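Putative lipoprotein (Clostridium perfringens ATCC 13124, PDB 4R7R) is of unknown function, but as a putative lipoprotein of the DUF4883 family it is probably held at the membrane by a lipid anchor. Local coordinates at residues D89-Y94 with D103-K108; P5-H10 with F58-A63; D47-S52 with F114-F119. All coordinates share one frame; numbering follows the deposited sequence.

Contact 1 of 3, residues D89-Y94 with D103-K108; sequences DLITLY and DYLSLK
Strands 90-94 and 103-106 form an antiparallel beta hairpin in the sheet of this alpha-beta fold, with Ile91–Leu105 and Leu93–Asp103 as hydrogen-bonded pairs and Leu90–Ser106 and Thr92–Tyr104 as non-hydrogen-bonded ones. The two strand axes come within 4.8 Å of each other. Ile91 and Leu105 exchange both their backbone bonds: Ile91 N donates to Leu105 O at 3.0 Å, and Leu105 N returns an almost straight bond to Ile91 O (177° at the hydrogen). Pairing runs on past the regular strand, where Leu107 N reaches Asp89 O at 2.8 Å, in a bond bent to 139°.

Ile91, Leu93 and Leu105 point to one face. There the CG1 branch of Ile91 lies 3.9 Å from Leu105 CD1, while its other branch, CG2, meets Leu107 CD1 at 3.8 Å, the two side chains roughly square to each other. Helix 9-17 covers the Leu93 end of this face through Thr11 and Leu14.

Leu90, Thr92 and Tyr104 take the other face. Thr92 and Tyr104 run alongside each other in the same direction. With Thr92 CG2 anti to the carbonyl carbon and OG1 at chi1 64°, it is the methyl that comes over the face of the Tyr104 ring, a CH-pi contact with CG2 4.1 Å from the centroid.

Contact 2 of 3, residues P5-H10 with F58-A63; sequences PSLNYH and FINEEA
Asn8 and Leu7, just ahead of helix 9-17, close over Phe58 and the short, weakly bonded strand 58-59 at one edge of the sheet. The main contact is a CH-pi one: Asn8 CB sits over the centre of the Phe58 ring, 3.4 Å from the centroid and 12° off the ring normal. It is the methylene, not the amide, that does the touching. Asn8 CG stands between the backbone N and the carbonyl carbon (chi1 64°), which carries the carboxamide off on the side of CB turned from the ring, where ND2 is hydrogen-bonded to a glycerol, probably from the crystallisation liquor. Asn8 CA also approaches the ring, 3.7 Å from Phe58 CD1. Leu53 and Leu105 also touch this phenylalanine.

Leu7 reaches farther along the opposing chain. Its CB is 3.9 Å from Phe58 CB; chi1 of -55° sets CG anti to the carbonyl carbon, and from there the methyls go to different partners: CD1 comes to 3.7 Å from Phe58 O, whereas CD2 is 3.6 Å from Asn60 OD1. Asn60 CB points away from Leu7, but the end of the side chain comes back, the two side chains running at a slant to each other near the surface.

No direct hydrogen bond joins the segments. A water 2.9 Å from Ile59 O also lies near Leu7 O, but that second distance is too short for an ordinary bond and the bridge is doubtful. Asn8 holds the N-cap position without making a capping bond; His10 N is bonded instead by Asp103 OD1. This is a surface contact in which the residues ahead of an N-terminal helix pack on an edge strand of an antiparallel sheet.

Contact 3 of 3, residues D47-S52 with F114-F119; sequences DDLLKS and FKLEPF
Phe114 packs against Asp48, Leu49 and Ser52 in a helix-to-turn contact: helix 45-52 meets Phe114, in a 3-10 turn, and Leu116, the first residue of the C-terminal helix 116-125, on the helical side of the alpha-beta fold. The Phe114 ring is laid along the helix surface. Asp48 CB comes over one face, toward the rim, 3.7 Å from the centroid and 22° off the normal, a CH-pi contact made by the methylene. The Asp48 carboxylate is turned 43° from the ring plane, and its OD2 forms a salt bridge with Arg44, so its charge is answered outside the aromatic contact. Farther round the same side of the ring, Phe114 CD2 lies 3.6 Å from Asp48 O, with Ser52 OG coming obliquely to the same carbon.

Leu49 extends the contact inward. With CG anti to the backbone N (chi1 175°), its end swings toward the turn and its two methyls find different partners: CD1 is 3.7 Å from Phe114 O, and CD2 packs at 3.6 Å on Leu116 CD1, the two leucines set nearly perpendicular. Leu116 also touches Ile45 and, beneath it, Ile83 and Ile85 of strand 80-85, which ties this contact to the sheet.

No hydrogen bond crosses between the segments. Within 47-52, Lys51 NZ bridges to Asp47 OD1 at 3.1 Å, from its syn side, one turn apart on the helix. Near the helix end the serine hydroxyl turns back on the backbone. Leu49 O is gripped twice from the same face of its carbonyl plane, by Ser52 N and by the side chain; Ser52 OG lies 2.7 Å from Leu49 O.

From the N terminus, 5-10 opens contact 2 and 47-52 then opens contact 3 before 58-63 closes contact 2, so these two loops cross. Contact 1, the hairpin, opens and closes while contact 3 still waits for 114-119; its short loop thus lies wholly within that one. Contacts 1 and 2 share the sheet through the Tyr104 O–Ile59 N backbone bond. Contacts 1 and 3 meet at the Asp89 OD2–Lys115 NZ salt bridge and where Ile91 touches Leu116; contacts 2 and 3 do not touch. Contact 1 pairs two strands, contact 2 sets the start of the N-terminal helix against an edge strand, and contact 3 joins the middle helix to the start of the C-terminal one.

Contact 1 of 3, residues D89-Y94 with D103-K108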
loop_
_atom_site.group_PDB
_atom_site.type_symbol
_atom_site.label_atom_id
_atom_site.label_comp_id
_atom_site.label_asym_id
_atom_site.label_seq_id
_atom_site.Cartn_x
_atom_site.Cartn_y
_atom_site.Cartn_z
ATOM N N ASP A 89 9.981 3.114 5.054
ATOM C CA ASP A 89 9.142 3.545 3.938
ATOM C C ASP A 89 9.116 2.522 2.804
ATOM O O ASP A 89 8.761 2.838 1.664
ATOM C CB ASP A 89 9.598 4.914 3.416
ATOM C CG ASP A 89 9.211 6.038 4.348
ATOM O OD1 ASP A 89 8.149 5.900 4.995
ATOM O OD2 ASP A 89 9.958 7.046 4.448
ATOM N N LEU A 90 9.478 1.290 3.133
ATOM C CA LEU A 90 9.316 0.158 2.224
ATOM C C LEU A 90 7.895 -0.407 2.313
ATOM O O LEU A 90 7.364 -0.606 3.405
ATOM C CB LEU A 90 10.348 -0.932 2.558
ATOM C CG LEU A 90 10.291 -2.315 1.881
ATOM C CD1 LEU A 90 10.566 -2.233 0.366
ATOM C CD2 LEU A 90 11.243 -3.309 2.558
ATOM N N ILE A 91 7.273 -0.664 1.167
ATOM C CA ILE A 91 5.960 -1.300 1.140
ATOM C C ILE A 91 5.931 -2.352 0.029
ATOM O O ILE A 91 6.783 -2.341 -0.861
ATOM C CB ILE A 91 4.817 -0.283 0.900
ATOM C CG1 ILE A 91 4.817 0.186 -0.549
ATOM C CG2 ILE A 91 4.912 0.925 1.832
ATOM C CD1 ILE A 91 3.569 0.933 -0.922
ATOM N N THR A 92 4.973 -3.274 0.100
ATOM C CA THR A 92 4.709 -4.188 -1.004
ATOM C C THR A 92 3.236 -4.065 -1.356
ATOM O O THR A 92 2.425 -3.645 -0.525
ATOM C CB THR A 92 5.035 -5.664 -0.683
ATOM O OG1 THR A 92 4.189 -6.139 0.374
ATOM C CG2 THR A 92 6.512 -5.840 -0.318
ATOM N N LEU A 93 2.897 -4.442 -2.582
ATOM C CA LEU A 93 1.574 -4.199 -3.126
ATOM C C LEU A 93 1.233 -5.332 -4.092
ATOM O O LEU A 93 2.032 -5.662 -4.997
ATOM C CB LEU A 93 1.530 -2.831 -3.830
ATOM C CG LEU A 93 0.176 -2.204 -4.203
ATOM C CD1 LEU A 93 0.346 -0.706 -4.441
ATOM C CD2 LEU A 93 -0.444 -2.866 -5.434
ATOM N N TYR A 94 0.050 -5.922 -3.907
ATOM C CA TYR A 94 -0.329 -7.091 -4.687
ATOM C C TYR A 94 -1.825 -7.375 -4.564
ATOM O O TYR A 94 -2.462 -6.932 -3.595
ATOM C CB TYR A 94 0.499 -8.304 -4.248
ATOM C CG TYR A 94 0.452 -8.625 -2.768
ATOM C CD1 TYR A 94 -0.425 -9.584 -2.280
ATOM C CD2 TYR A 94 1.301 -7.983 -1.861
ATOM C CE1 TYR A 94 -0.473 -9.895 -0.923
ATOM C CE2 TYR A 94 1.269 -8.286 -0.516
ATOM C CZ TYR A 94 0.382 -9.244 -0.045
ATOM O OH TYR A 94 0.343 -9.561 1.300
ATOM N N ASP A 103 4.653 -6.196 -6.073
ATOM C CA ASP A 103 5.340 -4.935 -6.349
ATOM C C ASP A 103 6.138 -4.484 -5.108
ATOM O O ASP A 103 5.665 -4.615 -3.972
ATOM C CB ASP A 103 4.335 -3.836 -6.725
ATOM C CG ASP A 103 3.958 -3.827 -8.212
ATOM O OD1 ASP A 103 4.108 -4.851 -8.940
ATOM O OD2 ASP A 103 3.483 -2.754 -8.647
ATOM N N TYR A 104 7.333 -3.945 -5.317
ATOM C CA TYR A 104 8.121 -3.409 -4.209
ATOM C C TYR A 104 8.369 -1.940 -4.462
ATOM O O TYR A 104 8.853 -1.560 -5.543
ATOM C CB TYR A 104 9.458 -4.159 -4.046
ATOM C CG TYR A 104 9.313 -5.603 -3.608
ATOM C CD1 TYR A 104 9.645 -5.999 -2.306
ATOM C CD2 TYR A 104 8.838 -6.579 -4.497
ATOM C CE1 TYR A 104 9.512 -7.336 -1.900
ATOM C CE2 TYR A 104 8.687 -7.911 -4.102
ATOM C CZ TYR A 104 9.027 -8.287 -2.807
ATOM O OH TYR A 104 8.877 -9.607 -2.428
ATOM N N LEU A 105 8.055 -1.112 -3.473
ATOM C CA LEU A 105 8.270 0.316 -3.604
ATOM C C LEU A 105 9.007 0.858 -2.387
ATOM O O LEU A 105 8.743 0.430 -1.264
ATOM C CB LEU A 105 6.945 1.064 -3.772
ATOM C CG LEU A 105 5.888 0.617 -4.788
ATOM C CD1 LEU A 105 5.107 -0.591 -4.329
ATOM C CD2 LEU A 105 4.918 1.760 -5.038
ATOM N N SER A 106 9.934 1.785 -2.621
ATOM C CA SER A 106 10.466 2.640 -1.569
ATOM C C SER A 106 9.787 4.004 -1.668
ATOM O O SER A 106 9.652 4.560 -2.763
ATOM C CB SER A 106 11.982 2.789 -1.687
ATOM O OG SER A 106 12.474 3.739 -0.750
ATOM N N LEU A 107 9.370 4.545 -0.526
ATOM C CA LEU A 107 8.588 5.784 -0.492
ATOM C C LEU A 107 9.339 6.947 0.108
ATOM O O LEU A 107 8.719 7.874 0.609
ATOM C CB LEU A 107 7.291 5.589 0.309
ATOM C CG LEU A 107 6.357 4.494 -0.196
ATOM C CD1 LEU A 107 5.024 4.488 0.568
ATOM C CD2 LEU A 107 6.134 4.673 -1.679
ATOM N N LYS A 108 10.661 6.912 0.081
ATOM C CA LYS A 108 11.420 7.977 0.728
ATOM C C LYS A 108 11.232 9.355 0.064
ATOM O O LYS A 108 11.178 10.382 0.762
ATOM C CB LYS A 108 12.901 7.605 0.785
ATOM C CG LYS A 108 13.215 6.677 1.936
ATOM C CD LYS A 108 14.271 5.653 1.574
ATOM C CE LYS A 108 14.431 4.631 2.693
ATOM N NZ LYS A 108 14.533 5.295 4.032
#

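Contact 2 of 3, residues P5-H10 with F58-A63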
loop_
_atom_site.group_PDB
_atom_site.type_symbol
_atom_site.label_atom_id
_atom_site.label_comp_id
_atom_site.label_asym_id
_atom_site.label_seq_id
_atom_site.Cartn_x
_atom_site.Cartn_y
_atom_site.Cartn_z
ATOM N N PRO A 5 10.997 -6.764 -17.592
ATOM C CA PRO A 5 9.883 -7.136 -16.719
ATOM C C PRO A 5 9.598 -6.020 -15.725
ATOM O O PRO A 5 10.469 -5.638 -14.935
ATOM C CB PRO A 5 10.385 -8.400 -16.012
ATOM C CG PRO A 5 11.869 -8.399 -16.206
ATOM C CD PRO A 5 12.078 -7.762 -17.544
ATOM N N SER A 6 8.379 -5.501 -15.787
ATOM C CA SER A 6 7.993 -4.329 -15.022
ATOM C C SER A 6 8.052 -4.557 -13.513
ATOM O O SER A 6 7.670 -5.611 -13.000
ATOM C CB SER A 6 6.589 -3.881 -15.429
ATOM O OG SER A 6 5.673 -4.958 -15.349
ATOM N N LEU A 7 8.545 -3.548 -12.811
ATOM C CA LEU A 7 8.582 -3.580 -11.362
ATOM C C LEU A 7 7.288 -3.017 -10.799
ATOM O O LEU A 7 7.004 -3.173 -9.617
ATOM C CB LEU A 7 9.787 -2.795 -10.843
ATOM C CG LEU A 7 11.109 -3.284 -11.444
ATOM C CD1 LEU A 7 12.225 -2.330 -11.115
ATOM C CD2 LEU A 7 11.426 -4.661 -10.911
ATOM N N ASN A 8 6.493 -2.384 -11.659
ATOM C CA ASN A 8 5.264 -1.740 -11.213
ATOM C C ASN A 8 3.968 -2.393 -11.691
ATOM O O ASN A 8 2.916 -1.746 -11.676
ATOM C CB ASN A 8 5.258 -0.292 -11.669
ATOM C CG ASN A 8 5.228 -0.169 -13.160
ATOM O OD1 ASN A 8 5.685 -1.064 -13.871
ATOM N ND2 ASN A 8 4.674 0.929 -13.653
ATOM N N TYR A 9 4.048 -3.656 -12.114
ATOM C CA TYR A 9 2.909 -4.370 -12.679
ATOM C C TYR A 9 1.612 -4.202 -11.888
ATOM O O TYR A 9 0.588 -3.810 -12.456
ATOM C CB TYR A 9 3.231 -5.868 -12.806
ATOM C CG TYR A 9 2.112 -6.695 -13.419
ATOM C CD1 TYR A 9 1.190 -7.379 -12.613
ATOM C CD2 TYR A 9 1.979 -6.803 -14.812
ATOM C CE1 TYR A 9 0.166 -8.138 -13.180
ATOM C CE2 TYR A 9 0.952 -7.570 -15.385
ATOM C CZ TYR A 9 0.060 -8.223 -14.563
ATOM O OH TYR A 9 -0.947 -8.963 -15.121
ATOM N N HIS A 10 1.648 -4.491 -10.589
ATOM C CA HIS A 10 0.409 -4.554 -9.816
ATOM C C HIS A 10 -0.109 -3.168 -9.480
ATOM O O HIS A 10 -1.317 -2.972 -9.319
ATOM C CB HIS A 10 0.590 -5.352 -8.517
ATOM C CG HIS A 10 0.702 -6.831 -8.713
ATOM N ND1 HIS A 10 -0.211 -7.558 -9.449
ATOM C CD2 HIS A 10 1.610 -7.720 -8.253
ATOM C CE1 HIS A 10 0.137 -8.834 -9.435
ATOM N NE2 HIS A 10 1.240 -8.957 -8.717
ATOM N N PHE A 58 9.815 2.317 -7.661
ATOM C CA PHE A 58 9.643 0.875 -7.808
ATOM C C PHE A 58 10.979 0.167 -7.788
ATOM O O PHE A 58 11.826 0.404 -8.645
ATOM C CB PHE A 58 8.893 0.561 -9.101
ATOM C CG PHE A 58 7.515 1.141 -9.133
ATOM C CD1 PHE A 58 6.449 0.463 -8.548
ATOM C CD2 PHE A 58 7.283 2.394 -9.697
ATOM C CE1 PHE A 58 5.160 1.008 -8.550
ATOM C CE2 PHE A 58 5.994 2.944 -9.707
ATOM C CZ PHE A 58 4.931 2.241 -9.130
ATOM N N ILE A 59 11.171 -0.706 -6.808
ATOM C CA ILE A 59 12.439 -1.415 -6.688
ATOM C C ILE A 59 12.274 -2.925 -6.875
ATOM O O ILE A 59 11.154 -3.429 -6.991
ATOM C CB ILE A 59 13.093 -1.136 -5.329
ATOM C CG1 ILE A 59 12.198 -1.641 -4.192
ATOM C CG2 ILE A 59 13.341 0.341 -5.176
ATOM C CD1 ILE A 59 12.781 -1.465 -2.832
ATOM N N ASN A 60 13.395 -3.637 -6.900
ATOM C CA ASN A 60 13.396 -5.088 -7.066
ATOM C C ASN A 60 12.978 -5.862 -5.820
ATOM O O ASN A 60 12.968 -5.324 -4.711
ATOM C CB ASN A 60 14.786 -5.556 -7.498
ATOM C CG ASN A 60 15.178 -5.033 -8.871
ATOM O OD1 ASN A 60 14.781 -5.590 -9.897
ATOM N ND2 ASN A 60 15.964 -3.959 -8.897
ATOM N N GLU A 61 12.639 -7.131 -6.023
ATOM C CA GLU A 61 12.344 -8.053 -4.932
ATOM C C GLU A 61 13.449 -8.051 -3.895
ATOM O O GLU A 61 14.627 -8.138 -4.234
ATOM C CB GLU A 61 12.157 -9.479 -5.451
ATOM C CG GLU A 61 10.775 -9.793 -5.973
ATOM C CD GLU A 61 10.480 -11.284 -5.962
ATOM O OE1 GLU A 61 11.425 -12.083 -5.755
ATOM O OE2 GLU A 61 9.303 -11.657 -6.155
ATOM N N GLU A 62 13.051 -7.955 -2.630
ATOM C CA GLU A 62 13.968 -8.021 -1.501
ATOM C C GLU A 62 13.552 -9.091 -0.503
ATOM O O GLU A 62 12.371 -9.426 -0.406
ATOM C CB GLU A 62 14.021 -6.685 -0.771
ATOM C CG GLU A 62 14.747 -5.569 -1.483
ATOM C CD GLU A 62 14.921 -4.363 -0.576
ATOM O OE1 GLU A 62 14.347 -4.381 0.538
ATOM O OE2 GLU A 62 15.638 -3.413 -0.966
ATOM N N ALA A 63 14.518 -9.609 0.250
ATOM C CA ALA A 63 14.215 -10.436 1.421
ATOM C C ALA A 63 13.481 -9.579 2.448
ATOM O O ALA A 63 13.717 -8.375 2.534
ATOM C CB ALA A 63 15.481 -11.025 2.017
HETATM O O HOH W 1 8.530 -4.030 -7.951
#

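Contact 3 of 3, residues D47-S52 with F114-F119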
loop_
_atom_site.group_PDB
_atom_site.type_symbol
_atom_site.label_atom_id
_atom_site.label_comp_id
_atom_site.label_asym_id
_atom_site.label_seq_id
_atom_site.Cartn_x
_atom_site.Cartn_y
_atom_site.Cartn_z
ATOM N N ASP A 47 -5.297 7.296 -3.717
ATOM C CA ASP A 47 -5.220 8.077 -4.931
ATOM C C ASP A 47 -4.049 9.088 -4.944
ATOM O O ASP A 47 -3.353 9.249 -5.958
ATOM C CB ASP A 47 -6.523 8.810 -5.135
ATOM C CG ASP A 47 -6.673 9.296 -6.532
ATOM O OD1 ASP A 47 -6.429 8.480 -7.457
ATOM O OD2 ASP A 47 -7.007 10.491 -6.703
ATOM N N ASP A 48 -3.854 9.768 -3.814
ATOM C CA ASP A 48 -2.839 10.801 -3.686
ATOM C C ASP A 48 -1.462 10.152 -3.752
ATOM O O ASP A 48 -0.526 10.691 -4.357
ATOM C CB ASP A 48 -3.013 11.582 -2.376
ATOM C CG ASP A 48 -4.259 12.482 -2.374
ATOM O OD1 ASP A 48 -4.820 12.758 -3.465
ATOM O OD2 ASP A 48 -4.670 12.936 -1.273
ATOM N N LEU A 49 -1.359 8.976 -3.137
ATOM C CA LEU A 49 -0.115 8.226 -3.123
ATOM C C LEU A 49 0.249 7.772 -4.535
ATOM O O LEU A 49 1.365 8.004 -4.991
ATOM C CB LEU A 49 -0.228 7.024 -2.193
ATOM C CG LEU A 49 0.976 6.068 -2.181
ATOM C CD1 LEU A 49 2.243 6.803 -1.798
ATOM C CD2 LEU A 49 0.736 4.909 -1.235
ATOM N N LEU A 50 -0.705 7.142 -5.220
ATOM C CA LEU A 50 -0.463 6.563 -6.536
ATOM C C LEU A 50 -0.108 7.650 -7.551
ATOM O O LEU A 50 0.742 7.447 -8.422
ATOM C CB LEU A 50 -1.687 5.764 -7.021
ATOM C CG LEU A 50 -2.113 4.524 -6.215
ATOM C CD1 LEU A 50 -3.206 3.750 -6.939
ATOM C CD2 LEU A 50 -0.937 3.599 -5.881
ATOM N N LYS A 51 -0.757 8.803 -7.437
ATOM C CA LYS A 51 -0.514 9.895 -8.371
ATOM C C LYS A 51 0.865 10.506 -8.132
ATOM O O LYS A 51 1.442 11.126 -9.025
ATOM C CB LYS A 51 -1.599 10.971 -8.249
ATOM C CG LYS A 51 -2.940 10.595 -8.878
ATOM C CD LYS A 51 -4.045 11.563 -8.438
ATOM C CE LYS A 51 -5.148 11.727 -9.492
ATOM N NZ LYS A 51 -5.962 10.498 -9.713
ATOM N N SER A 52 1.390 10.322 -6.924
ATOM C CA SER A 52 2.665 10.926 -6.556
ATOM C C SER A 52 3.855 10.006 -6.900
ATOM O O SER A 52 5.010 10.447 -6.914
ATOM C CB SER A 52 2.675 11.280 -5.065
ATOM O OG SER A 52 2.901 10.122 -4.266
ATOM N N PHE A 114 1.690 11.639 2.227
ATOM C CA PHE A 114 1.302 10.330 1.716
ATOM C C PHE A 114 2.199 9.183 2.207
ATOM O O PHE A 114 2.099 8.076 1.696
ATOM C CB PHE A 114 1.288 10.347 0.179
ATOM C CG PHE A 114 0.689 11.602 -0.417
ATOM C CD1 PHE A 114 -0.409 12.223 0.177
ATOM C CD2 PHE A 114 1.244 12.179 -1.558
ATOM C CE1 PHE A 114 -0.948 13.400 -0.369
ATOM C CE2 PHE A 114 0.714 13.350 -2.103
ATOM C CZ PHE A 114 -0.385 13.959 -1.510
ATOM N N LYS A 115 3.076 9.422 3.180
ATOM C CA LYS A 115 3.841 8.306 3.766
ATOM C C LYS A 115 2.881 7.367 4.513
ATOM O O LYS A 115 2.052 7.826 5.292
ATOM C CB LYS A 115 4.926 8.805 4.726
ATOM C CG LYS A 115 5.989 9.699 4.113
ATOM C CD LYS A 115 6.976 8.916 3.257
ATOM C CE LYS A 115 8.274 9.707 3.068
ATOM N NZ LYS A 115 9.234 9.593 4.214
ATOM N N LEU A 116 3.000 6.061 4.301
ATOM C CA LEU A 116 1.997 5.126 4.802
ATOM C C LEU A 116 2.166 4.681 6.257
ATOM O O LEU A 116 1.164 4.509 6.957
ATOM C CB LEU A 116 1.943 3.895 3.902
ATOM C CG LEU A 116 1.305 4.209 2.547
ATOM C CD1 LEU A 116 1.069 2.931 1.726
ATOM C CD2 LEU A 116 0.018 5.017 2.721
ATOM N N GLU A 117 3.396 4.471 6.721
ATOM C CA GLU A 117 3.588 4.112 8.134
ATOM C C GLU A 117 3.048 5.206 9.104
ATOM O O GLU A 117 2.342 4.874 10.066
ATOM C CB GLU A 117 5.064 3.800 8.445
ATOM C CG GLU A 117 5.277 3.365 9.914
ATOM C CD GLU A 117 6.746 3.141 10.318
ATOM O OE1 GLU A 117 7.661 3.213 9.455
ATOM O OE2 GLU A 117 6.982 2.886 11.526
ATOM N N PRO A 118 3.359 6.504 8.868
ATOM C CA PRO A 118 2.768 7.465 9.814
ATOM C C PRO A 118 1.271 7.660 9.587
ATOM O O PRO A 118 0.555 8.029 10.526
ATOM C CB PRO A 118 3.538 8.761 9.539
ATOM C CG PRO A 118 4.041 8.618 8.152
ATOM C CD PRO A 118 4.326 7.152 7.960
ATOM N N PHE A 119 0.802 7.401 8.371
ATOM C CA PHE A 119 -0.631 7.388 8.093
ATOM C C PHE A 119 -1.370 6.318 8.917
ATOM O O PHE A 119 -2.445 6.581 9.473
ATOM C CB PHE A 119 -0.905 7.145 6.599
ATOM C CG PHE A 119 -2.367 7.008 6.281
ATOM C CD1 PHE A 119 -3.167 8.146 6.146
ATOM C CD2 PHE A 119 -2.955 5.749 6.160
ATOM C CE1 PHE A 119 -4.518 8.036 5.886
ATOM C CE2 PHE A 119 -4.308 5.623 5.900
ATOM C CZ PHE A 119 -5.095 6.775 5.763
#